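Argininosuccinate lyase (Chelativorans sp., PDB 6RXA) is EDDS lyase, a C-N lyase of the aspartase/fumarase superfamily, and may also split argininosuccinate reversibly into fumarate and arginine. Local coordinates at residues S253-A256 with S257-L261. The protein carries 2 engineered substitutions. Sequence-based numbering, arbitrary orientation.
Sequences SRLA and SEIQL
Four successive i to i+4 backbone hydrogen bonds join residues 253-256 to 257-261 within one alpha-helix, from Ser257 N to Ser253 O (2.8 Å), Glu258 N to Arg254 O (2.9 Å), Ile259 N to Leu255 O (3.0 Å) and Gln260 N to Ala256 O (2.9 Å). The pairing of side chains falls to Leu255 and Ile259, one turn apart. Leu255 holds CG anti to its backbone N (chi1 178°), while Ile259 turns CG1 away from its own carbonyl carbon and back along the helix (chi1 -65°), so that its CD1 end meets the branch of Leu255 at an oblique angle, 4.0 Å from Leu255 CG. Ile259 CG1 also lies 3.4 Å from Leu255 O, beside the carbonyl that accepts the bond from its own N-H. Helix 329-348 covers this apolar side, with Met342 and Val346 against Leu255 and Val345 against Ile259. Shortening Ile259 to an alanine is likely to open a gap beside Leu255 and Val345, with the CD1 contact lost while the backbone bond could remain. The polar groups turn to other partners: Ser253 OG bonds Arg296 of helix 290-301, and Glu258 reaches Tyr171 through OE1 and Gln319 of a second subunit through OE2. Ser257 OG joins two other chains, bonding Glu317 of the second subunit and Arg160 of a third, and Gln260 NE2 links Glu293 to the backbone O of Gln159 in that third subunit. The i to i+4 bonds mark an ordinary alpha-helix; this one, helix 236-262 of the mainly helical aspartase/fumarase fold, is buried here both within its own chain and at subunit interfaces of the tetramer, with Gln260 about 8 Å, side chain to side chain, from the fumarate-binding Asn288.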
loop_
_atom_site.group_PDB
_atom_site.type_symbol
_atom_site.label_atom_id
_atom_site.label_comp_id
_atom_site.label_asym_id
_atom_site.label_seq_id
_atom_site.Cartn_x
_atom_site.Cartn_y
_atom_site.Cartn_z
ATOM N N SER A 253 -1.967 16.949 -4.745
ATOM C CA SER A 253 -1.006 16.527 -5.760
ATOM C C SER A 253 -1.521 16.807 -7.169
ATOM O O SER A 253 -0.765 17.257 -8.039
ATOM C CB SER A 253 -0.692 15.040 -5.589
ATOM O OG SER A 253 0.099 14.587 -6.670
ATOM N N ARG A 254 -2.799 16.540 -7.417
ATOM C CA ARG A 254 -3.351 16.741 -8.750
ATOM C C ARG A 254 -3.343 18.212 -9.144
ATOM O O ARG A 254 -3.024 18.550 -10.293
ATOM C CB ARG A 254 -4.764 16.152 -8.801
ATOM C CG ARG A 254 -4.741 14.634 -8.757
ATOM C CD ARG A 254 -6.110 14.012 -8.516
ATOM N NE ARG A 254 -6.919 14.046 -9.712
ATOM C CZ ARG A 254 -8.214 13.758 -9.732
ATOM N NH1 ARG A 254 -8.838 13.453 -8.579
ATOM N NH2 ARG A 254 -8.863 13.768 -10.904
ATOM N N LEU A 255 -3.671 19.104 -8.210
ATOM C CA LEU A 255 -3.580 20.530 -8.505
ATOM C C LEU A 255 -2.134 20.949 -8.720
ATOM O O LEU A 255 -1.840 21.720 -9.639
ATOM C CB LEU A 255 -4.190 21.358 -7.377
ATOM C CG LEU A 255 -4.082 22.867 -7.579
ATOM C CD1 LEU A 255 -4.808 23.320 -8.840
ATOM C CD2 LEU A 255 -4.631 23.614 -6.366
ATOM N N ALA A 256 -1.221 20.484 -7.860
ATOM C CA ALA A 256 0.187 20.804 -8.056
ATOM C C ALA A 256 0.669 20.341 -9.427
ATOM O O ALA A 256 1.388 21.069 -10.120
ATOM C CB ALA A 256 1.020 20.162 -6.945
ATOM N N SER A 257 0.296 19.128 -9.826
ATOM C CA SER A 257 0.691 18.624 -11.139
ATOM C C SER A 257 0.091 19.475 -12.253
ATOM O O SER A 257 0.772 19.792 -13.239
ATOM C CB SER A 257 0.271 17.160 -11.260
ATOM O OG SER A 257 0.865 16.519 -12.371
ATOM N N GLU A 258 -1.179 19.867 -12.112
ATOM C CA GLU A 258 -1.827 20.710 -13.112
ATOM C C GLU A 258 -1.051 22.002 -13.309
ATOM O O GLU A 258 -0.764 22.406 -14.441
ATOM C CB GLU A 258 -3.250 21.046 -12.663
ATOM C CG GLU A 258 -4.106 21.636 -13.777
ATOM C CD GLU A 258 -4.974 20.594 -14.455
ATOM O OE1 GLU A 258 -5.717 19.893 -13.728
ATOM O OE2 GLU A 258 -4.920 20.488 -15.715
ATOM N N ILE A 259 -0.706 22.659 -12.201
ATOM C CA ILE A 259 0.031 23.921 -12.245
ATOM C C ILE A 259 1.434 23.697 -12.798
ATOM O O ILE A 259 1.964 24.531 -13.539
ATOM C CB ILE A 259 0.047 24.589 -10.857
ATOM C CG1 ILE A 259 -1.375 24.989 -10.448
ATOM C CG2 ILE A 259 0.971 25.796 -10.872
ATOM C CD1 ILE A 259 -1.490 25.509 -9.020
ATOM N N GLN A 260 2.061 22.582 -12.446
ATOM C CA GLN A 260 3.374 22.273 -12.998
ATOM C C GLN A 260 3.321 22.167 -14.521
ATOM O O GLN A 260 4.232 22.638 -15.209
ATOM C CB GLN A 260 3.922 20.996 -12.375
ATOM C CG GLN A 260 5.411 20.830 -12.597
ATOM C CD GLN A 260 5.999 19.643 -11.875
ATOM O OE1 GLN A 260 5.275 18.771 -11.374
ATOM N NE2 GLN A 260 7.327 19.571 -11.851
ATOM N N LEU A 261 2.266 21.552 -15.068
ATOM C CA LEU A 261 2.145 21.491 -16.521
ATOM C C LEU A 261 1.860 22.872 -17.107
ATOM O O LEU A 261 2.486 23.271 -18.096
ATOM C CB LEU A 261 1.091 20.458 -16.939
ATOM C CG LEU A 261 1.400 19.006 -16.582
ATOM C CD1 LEU A 261 0.393 18.055 -17.272
ATOM C CD2 LEU A 261 2.829 18.616 -16.961
#